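PDB 7LBJ: geranyltranstransferase from Stenotrophomonas maltophilia, which probably condenses isopentenyl diphosphate with allylic diphosphates to build linear all-trans prenyl chains, in a magnesium-dependent reaction. Local coordinates for residues Q208-A222 with L270-G282. Numbering follows the deposited sequence.
With EDO (1,2-ethanediol), chain F.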
ATOM      1  N   GLN A 208     -26.219   8.615  -9.383  1.00 22.57           N
ATOM      2  CA  GLN A 208     -25.381   8.490 -10.558  1.00 23.02           C
ATOM      3  C   GLN A 208     -24.148   7.636 -10.290  1.00 20.47           C
ATOM      4  O   GLN A 208     -23.671   6.930 -11.186  1.00 16.19           O
ATOM      5  CB  GLN A 208     -24.969   9.870 -11.025  1.00 25.21           C
ATOM      6  CG  GLN A 208     -24.641   9.876 -12.450  1.00 26.93           C
ATOM      7  CD  GLN A 208     -24.567  11.267 -12.989  1.00 29.87           C
ATOM      8  OE1 GLN A 208     -24.667  12.249 -12.236  1.00 29.84           O
ATOM      9  NE2 GLN A 208     -24.389  11.376 -14.306  1.00 28.81           N
ATOM     10  N   LEU A 209     -23.600   7.693  -9.078  1.00 16.34           N
ATOM     11  CA  LEU A 209     -22.504   6.784  -8.751  1.00 15.84           C
ATOM     12  C   LEU A 209     -22.960   5.338  -8.850  1.00 13.74           C
ATOM     13  O   LEU A 209     -22.225   4.484  -9.357  1.00 15.31           O
ATOM     14  CB  LEU A 209     -21.954   7.084  -7.345  1.00 14.86           C
ATOM     15  CG  LEU A 209     -21.219   8.423  -7.282  1.00 17.47           C
ATOM     16  CD1 LEU A 209     -20.995   8.839  -5.859  1.00 20.93           C
ATOM     17  CD2 LEU A 209     -19.879   8.269  -7.995  1.00 18.45           C
ATOM     18  N   ALA A 210     -24.176   5.042  -8.366  1.00 15.33           N
ATOM     19  CA  ALA A 210     -24.659   3.665  -8.401  1.00 14.98           C
ATOM     20  C   ALA A 210     -24.910   3.206  -9.829  1.00 15.84           C
ATOM     21  O   ALA A 210     -24.635   2.055 -10.190  1.00 14.29           O
ATOM     22  CB  ALA A 210     -25.937   3.546  -7.567  1.00 20.40           C
ATOM     23  N   GLN A 211     -25.450   4.086 -10.656  1.00 15.81           N
ATOM     24  CA  GLN A 211     -25.661   3.738 -12.059  1.00 16.87           C
ATOM     25  C   GLN A 211     -24.333   3.431 -12.761  1.00 15.71           C
ATOM     26  O   GLN A 211     -24.197   2.419 -13.469  1.00 15.96           O
ATOM     27  CB  GLN A 211     -26.399   4.896 -12.727  1.00 17.82           C
ATOM     28  CG  GLN A 211     -26.581   4.794 -14.229  1.00 20.50           C
ATOM     29  CD  GLN A 211     -27.079   6.125 -14.767  1.00 27.98           C
ATOM     30  OE1 GLN A 211     -26.318   7.078 -14.856  1.00 28.10           O
ATOM     31  NE2 GLN A 211     -28.368   6.215 -15.050  1.00 30.94           N
ATOM     32  N   LEU A 212     -23.338   4.300 -12.577  1.00 14.41           N
ATOM     33  CA  LEU A 212     -22.029   4.077 -13.187  1.00 13.70           C
ATOM     34  C   LEU A 212     -21.347   2.848 -12.613  1.00 15.96           C
ATOM     35  O   LEU A 212     -20.571   2.181 -13.312  1.00 13.84           O
ATOM     36  CB  LEU A 212     -21.133   5.300 -12.984  1.00 14.88           C
ATOM     37  CG  LEU A 212     -21.687   6.516 -13.706  1.00 15.16           C
ATOM     38  CD1 LEU A 212     -20.844   7.743 -13.444  1.00 17.01           C
ATOM     39  CD2 LEU A 212     -21.799   6.236 -15.232  1.00 20.51           C
ATOM     40  N   ASP A 213     -21.607   2.539 -11.347  1.00 16.40           N
ATOM     41  CA  ASP A 213     -21.034   1.333 -10.769  1.00 14.66           C
ATOM     42  C   ASP A 213     -21.592   0.094 -11.445  1.00 15.20           C
ATOM     43  O   ASP A 213     -20.865  -0.881 -11.659  1.00 15.14           O
ATOM     44  CB  ASP A 213     -21.298   1.295  -9.270  1.00 16.08           C
ATOM     45  CG  ASP A 213     -20.519   0.199  -8.580  1.00 20.42           C
ATOM     46  OD1 ASP A 213     -19.281   0.182  -8.710  1.00 17.02           O
ATOM     47  OD2 ASP A 213     -21.141  -0.645  -7.904  1.00 21.20           O
ATOM     48  N   SER A 214     -22.882   0.115 -11.804  1.00 13.18           N
ATOM     49  CA  SER A 214     -23.485  -1.003 -12.521  0.55 15.10           C
ATOM     50  C   SER A 214     -22.824  -1.192 -13.883  1.00 13.81           C
ATOM     51  O   SER A 214     -22.574  -2.319 -14.332  1.00 13.54           O
ATOM     52  CB  SER A 214     -24.984  -0.734 -12.668  0.55 17.80           C
ATOM     53  OG  SER A 214     -25.665  -1.790 -13.292  0.55 15.77           O
ATOM     54  N   PHE A 215     -22.547  -0.088 -14.562  1.00 13.28           N
ATOM     55  CA  PHE A 215     -21.812  -0.159 -15.823  1.00 13.78           C
ATOM     56  C   PHE A 215     -20.413  -0.733 -15.599  1.00 14.99           C
ATOM     57  O   PHE A 215     -19.959  -1.626 -16.331  1.00 14.87           O
ATOM     58  CB  PHE A 215     -21.744   1.246 -16.431  1.00 12.84           C
ATOM     59  CG  PHE A 215     -20.750   1.395 -17.578  1.00 14.07           C
ATOM     60  CD1 PHE A 215     -21.122   1.101 -18.882  1.00 14.40           C
ATOM     61  CD2 PHE A 215     -19.462   1.843 -17.338  1.00 14.64           C
ATOM     62  CE1 PHE A 215     -20.211   1.255 -19.932  1.00 17.52           C
ATOM     63  CE2 PHE A 215     -18.553   2.009 -18.375  1.00 18.02           C
ATOM     64  CZ  PHE A 215     -18.926   1.711 -19.677  1.00 18.77           C
ATOM     65  N   ALA A 216     -19.711  -0.227 -14.586  1.00 13.02           N
ATOM     66  CA  ALA A 216     -18.323  -0.628 -14.374  1.00 13.64           C
ATOM     67  C   ALA A 216     -18.237  -2.078 -13.915  1.00 13.71           C
ATOM     68  O   ALA A 216     -17.259  -2.778 -14.215  1.00 13.59           O
ATOM     69  CB  ALA A 216     -17.662   0.297 -13.339  1.00 11.98           C
ATOM     70  N   ASP A 217     -19.228  -2.526 -13.149  1.00 13.64           N
ATOM     71  CA  ASP A 217     -19.290  -3.926 -12.736  1.00 13.22           C
ATOM     72  C   ASP A 217     -19.363  -4.831 -13.964  1.00 18.47           C
ATOM     73  O   ASP A 217     -18.593  -5.788 -14.098  1.00 17.28           O
ATOM     74  CB  ASP A 217     -20.509  -4.119 -11.832  1.00 15.66           C
ATOM     75  CG  ASP A 217     -20.506  -5.448 -11.085  1.00 27.32           C
ATOM     76  OD1 ASP A 217     -19.433  -6.049 -10.900  1.00 26.15           O
ATOM     77  OD2 ASP A 217     -21.599  -5.891 -10.668  1.00 28.73           O
ATOM     78  N   ALA A 218     -20.280  -4.525 -14.884  1.00 13.63           N
ATOM     79  CA  ALA A 218     -20.384  -5.321 -16.111  1.00 15.09           C
ATOM     80  C   ALA A 218     -19.106  -5.248 -16.939  1.00 14.27           C
ATOM     81  O   ALA A 218     -18.679  -6.261 -17.516  1.00 13.95           O
ATOM     82  CB  ALA A 218     -21.588  -4.872 -16.945  1.00 13.18           C
ATOM     83  N   LEU A 219     -18.478  -4.060 -17.018  1.00 12.79           N
ATOM     84  CA  LEU A 219     -17.273  -3.923 -17.834  1.00 16.24           C
ATOM     85  C   LEU A 219     -16.133  -4.799 -17.320  1.00 16.64           C
ATOM     86  O   LEU A 219     -15.403  -5.414 -18.117  1.00 15.30           O
ATOM     87  CB  LEU A 219     -16.830  -2.452 -17.892  1.00 15.36           C
ATOM     88  CG  LEU A 219     -15.720  -2.117 -18.888  1.00 19.76           C
ATOM     89  CD1 LEU A 219     -15.951  -0.729 -19.445  1.00 23.64           C
ATOM     90  CD2 LEU A 219     -14.367  -2.168 -18.216  1.00 20.23           C
ATOM     91  N   GLY A 220     -15.936  -4.839 -15.999  1.00 11.32           N
ATOM     92  CA  GLY A 220     -14.845  -5.622 -15.461  1.00 12.14           C
ATOM     93  C   GLY A 220     -14.996  -7.100 -15.768  1.00 15.15           C
ATOM     94  O   GLY A 220     -14.016  -7.782 -16.082  1.00 17.11           O
ATOM     95  N   LEU A 221     -16.224  -7.612 -15.684  1.00 14.26           N
ATOM     96  CA  LEU A 221     -16.454  -9.007 -16.071  1.00 16.09           C
ATOM     97  C   LEU A 221     -16.300  -9.188 -17.580  1.00 15.51           C
ATOM     98  O   LEU A 221     -15.649 -10.140 -18.029  1.00 16.52           O
ATOM     99  CB  LEU A 221     -17.838  -9.471 -15.612  1.00 15.63           C
ATOM    100  CG  LEU A 221     -18.195 -10.930 -15.929  1.00 15.73           C
ATOM    101  CD1 LEU A 221     -17.155 -11.869 -15.342  1.00 17.17           C
ATOM    102  CD2 LEU A 221     -19.619 -11.332 -15.409  1.00 16.97           C
ATOM    103  N   ALA A 222     -16.859  -8.268 -18.378  1.00 12.97           N
ATOM    104  CA  ALA A 222     -16.749  -8.387 -19.826  1.00 15.56           C
ATOM    105  C   ALA A 222     -15.299  -8.516 -20.262  1.00 19.89           C
ATOM    106  O   ALA A 222     -14.966  -9.342 -21.123  1.00 18.90           O
ATOM    107  CB  ALA A 222     -17.411  -7.184 -20.510  1.00 16.76           C
ATOM    108  N   LEU A 270     -23.274  -8.882 -21.866  1.00 18.03           N
ATOM    109  CA  LEU A 270     -22.591  -7.828 -21.119  1.00 17.14           C
ATOM    110  C   LEU A 270     -22.375  -6.589 -21.981  1.00 18.28           C
ATOM    111  O   LEU A 270     -22.520  -5.456 -21.501  1.00 17.11           O
ATOM    112  CB  LEU A 270     -21.254  -8.349 -20.567  1.00 16.59           C
ATOM    113  CG  LEU A 270     -21.343  -9.345 -19.389  1.00 17.04           C
ATOM    114  CD1 LEU A 270     -20.043 -10.146 -19.235  1.00 15.05           C
ATOM    115  CD2 LEU A 270     -21.684  -8.671 -18.049  1.00 15.17           C
ATOM    116  N   ALA A 271     -22.037  -6.780 -23.263  1.00 14.53           N
ATOM    117  CA  ALA A 271     -21.912  -5.653 -24.178  1.00 18.98           C
ATOM    118  C   ALA A 271     -23.219  -4.874 -24.283  1.00 21.32           C
ATOM    119  O   ALA A 271     -23.235  -3.640 -24.174  1.00 20.49           O
ATOM    120  CB  ALA A 271     -21.473  -6.152 -25.564  1.00 21.52           C
ATOM    121  N   ALA A 272     -24.326  -5.577 -24.534  1.00 18.17           N
ATOM    122  CA  ALA A 272     -25.608  -4.899 -24.623  1.00 19.74           C
ATOM    123  C   ALA A 272     -25.967  -4.233 -23.301  1.00 18.89           C
ATOM    124  O   ALA A 272     -26.481  -3.108 -23.281  1.00 18.54           O
ATOM    125  CB  ALA A 272     -26.696  -5.885 -25.040  1.00 17.08           C
ATOM    126  N   ARG A 273     -25.688  -4.907 -22.183  1.00 17.09           N
ATOM    127  CA  ARG A 273     -26.026  -4.348 -20.881  1.00 15.32           C
ATOM    128  C   ARG A 273     -25.297  -3.029 -20.650  1.00 17.29           C
ATOM    129  O   ARG A 273     -25.899  -2.039 -20.225  1.00 18.84           O
ATOM    130  CB  ARG A 273     -25.676  -5.345 -19.774  1.00 15.79           C
ATOM    131  CG  ARG A 273     -26.320  -4.986 -18.443  1.00 15.80           C
ATOM    132  CD  ARG A 273     -25.554  -5.630 -17.302  1.00 17.92           C
ATOM    133  NE  ARG A 273     -25.575  -7.089 -17.401  1.00 18.51           N
ATOM    134  CZ  ARG A 273     -25.022  -7.898 -16.506  1.00 19.70           C
ATOM    135  NH1 ARG A 273     -24.431  -7.422 -15.410  1.00 17.11           N
ATOM    136  NH2 ARG A 273     -25.056  -9.212 -16.715  1.00 18.61           N
ATOM    137  N   MET A 274     -23.999  -2.992 -20.950  1.00 16.67           N
ATOM    138  CA  MET A 274     -23.233  -1.766 -20.745  1.00 15.79           C
ATOM    139  C   MET A 274     -23.821  -0.613 -21.547  1.00 16.50           C
ATOM    140  O   MET A 274     -24.009   0.486 -21.016  1.00 16.95           O
ATOM    141  CB  MET A 274     -21.758  -1.992 -21.100  1.00 14.48           C
ATOM    142  CG  MET A 274     -21.033  -2.812 -20.044  1.00 17.26           C
ATOM    143  SD  MET A 274     -19.266  -2.958 -20.370  1.00 17.20           S
ATOM    144  CE  MET A 274     -19.305  -3.949 -21.881  1.00 17.95           C
ATOM    145  N   GLN A 275     -24.139  -0.847 -22.828  1.00 16.74           N
ATOM    146  CA  GLN A 275     -24.680   0.240 -23.636  1.00 21.45           C
ATOM    147  C   GLN A 275     -26.047   0.695 -23.124  1.00 23.32           C
ATOM    148  O   GLN A 275     -26.328   1.898 -23.106  1.00 19.03           O
ATOM    149  CB  GLN A 275     -24.739  -0.174 -25.103  1.00 23.31           C
ATOM    150  CG  GLN A 275     -23.335  -0.459 -25.717  1.00 26.11           C
ATOM    151  CD  GLN A 275     -22.336   0.713 -25.625  1.00 27.76           C
ATOM    152  OE1 GLN A 275     -22.693   1.878 -25.830  1.00 25.45           O
ATOM    153  NE2 GLN A 275     -21.069   0.393 -25.333  1.00 22.94           N
ATOM    154  N   SER A 276     -26.898  -0.240 -22.674  1.00 18.49           N
ATOM    155  CA  SER A 276     -28.220   0.144 -22.163  1.00 17.27           C
ATOM    156  C   SER A 276     -28.129   1.029 -20.921  1.00 18.22           C
ATOM    157  O   SER A 276     -29.017   1.868 -20.691  1.00 17.96           O
ATOM    158  CB  SER A 276     -29.042  -1.105 -21.824  1.00 22.80           C
ATOM    159  OG  SER A 276     -28.578  -1.660 -20.585  1.00 21.32           O
ATOM    160  N   ILE A 277     -27.111   0.823 -20.084  1.00 17.09           N
ATOM    161  CA  ILE A 277     -27.006   1.593 -18.838  1.00 15.69           C
ATOM    162  C   ILE A 277     -26.732   3.054 -19.144  1.00 18.27           C
ATOM    163  O   ILE A 277     -27.225   3.948 -18.443  1.00 18.35           O
ATOM    164  CB  ILE A 277     -25.926   1.004 -17.911  1.00 13.80           C
ATOM    165  CG1 ILE A 277     -26.332  -0.400 -17.457  1.00 15.23           C
ATOM    166  CG2 ILE A 277     -25.704   1.898 -16.651  1.00 17.68           C
ATOM    167  CD1 ILE A 277     -25.157  -1.224 -16.937  1.00 11.52           C
ATOM    168  N   LEU A 278     -25.968   3.326 -20.206  1.00 17.28           N
ATOM    169  CA  LEU A 278     -25.600   4.692 -20.562  1.00 17.04           C
ATOM    170  C   LEU A 278     -26.498   5.297 -21.632  1.00 22.38           C
ATOM    171  O   LEU A 278     -26.182   6.375 -22.150  1.00 22.32           O
ATOM    172  CB  LEU A 278     -24.147   4.743 -21.050  1.00 17.14           C
ATOM    173  CG  LEU A 278     -23.064   4.201 -20.119  1.00 18.79           C
ATOM    174  CD1 LEU A 278     -21.665   4.460 -20.688  1.00 19.47           C
ATOM    175  CD2 LEU A 278     -23.206   4.794 -18.714  1.00 20.54           C
ATOM    176  N   ALA A 279     -27.603   4.640 -21.981  1.00 22.59           N
ATOM    177  CA  ALA A 279     -28.313   5.016 -23.200  1.00 24.74           C
ATOM    178  C   ALA A 279     -28.890   6.430 -23.144  1.00 24.57           C
ATOM    179  O   ALA A 279     -29.088   7.050 -24.193  1.00 24.73           O
ATOM    180  CB  ALA A 279     -29.424   3.998 -23.494  1.00 24.14           C
ATOM    181  N   ARG A 280     -29.146   6.970 -21.957  1.00 25.43           N
ATOM    182  CA  ARG A 280     -29.801   8.268 -21.903  1.00 28.57           C
ATOM    183  C   ARG A 280     -28.831   9.440 -21.972  1.00 26.47           C
ATOM    184  O   ARG A 280     -29.278  10.581 -22.143  1.00 27.34           O
ATOM    185  CB  ARG A 280     -30.653   8.374 -20.640  1.00 28.58           C
ATOM    186  CG  ARG A 280     -31.923   7.526 -20.706  1.00 37.32           C
ATOM    187  CD  ARG A 280     -32.629   7.542 -19.372  1.00 40.28           C
ATOM    188  NE  ARG A 280     -33.832   6.721 -19.367  1.00 50.50           N
ATOM    189  CZ  ARG A 280     -34.389   6.238 -18.266  1.00 49.33           C
ATOM    190  NH1 ARG A 280     -33.835   6.423 -17.077  1.00 45.82           N
ATOM    191  NH2 ARG A 280     -35.533   5.560 -18.357  1.00 43.05           N
ATOM    192  N   TYR A 281     -27.529   9.187 -21.860  1.00 22.00           N
ATOM    193  CA  TYR A 281     -26.537  10.249 -21.923  1.00 25.92           C
ATOM    194  C   TYR A 281     -26.346  10.725 -23.357  1.00 27.41           C
ATOM    195  O   TYR A 281     -26.622  10.009 -24.324  1.00 24.73           O
ATOM    196  CB  TYR A 281     -25.191   9.768 -21.388  1.00 21.44           C
ATOM    197  CG  TYR A 281     -25.122   9.552 -19.885  1.00 24.82           C
ATOM    198  CD1 TYR A 281     -25.483   8.331 -19.325  1.00 24.02           C
ATOM    199  CD2 TYR A 281     -24.661  10.555 -19.029  1.00 29.94           C
ATOM    200  CE1 TYR A 281     -25.424   8.120 -17.962  1.00 25.48           C
ATOM    201  CE2 TYR A 281     -24.584  10.345 -17.660  1.00 30.09           C
ATOM    202  CZ  TYR A 281     -24.968   9.126 -17.138  1.00 29.43           C
ATOM    203  OH  TYR A 281     -24.905   8.893 -15.780  1.00 29.53           O
ATOM    204  N   GLY A 282     -25.845  11.948 -23.487  1.00 27.66           N
ATOM    205  CA  GLY A 282     -25.436  12.480 -24.767  1.00 26.08           C
ATOM    206  C   GLY A 282     -23.996  12.112 -25.062  1.00 28.08           C
ATOM    207  O   GLY A 282     -23.442  11.150 -24.519  1.00 20.98           O
TER
HETATM  208  C1  EDO F 304     -24.505  -3.622  -9.292  1.00 35.84           C
HETATM  209  O1  EDO F 304     -25.122  -3.113 -10.491  1.00 27.38           O
HETATM  210  C2  EDO F 304     -23.135  -2.996  -9.117  1.00 27.34           C
HETATM  211  O2  EDO F 304     -23.327  -1.763  -8.414  1.00 36.72           O
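Met274 fits as a knob into a hole made by Phe215, Ala218, Leu219 and Ala222, and following it outward shows how an unbranched side chain threads between two helices. Its CB lies 3.8 Å from Phe215 CE1; CG rests on Ala218 CB; SD reaches the opposing backbone, 3.4 Å from Leu219 CA, and lies oblique to the Phe215 ring, 4.9 Å from its centroid, a Met-aromatic contact. A bend at the last torsion (chi3 -67°) then carries CE to Ala222 CB. Over one face of the Phe215 ring, Leu278 CD1 makes a CH-pi contact, 4.0 Å from the ring centroid, while Met274 O approaches the edge in plane. Segments 208-222 and 270-277 run antiparallel, their axes approaching to 9.1 Å with a crossing angle of -160°, within the all-helical fold of the prenyl synthase family; helix 286-297 adds Ala292 against both Phe215 and Met274. Nearer the surface, Ile277 lays CD1 against Phe215 CA and CG2 against Gln211 O. A type I turn from Leu278 to Tyr281 brings the phenol back to helix 206-233. There Tyr281 OH lies between two glutamine amides, accepting a 2.9 Å bond from Gln208 NE2, nearly within that amide's plane, and donating to Gln211 OE1 at a doubtfully short 2.5 Å.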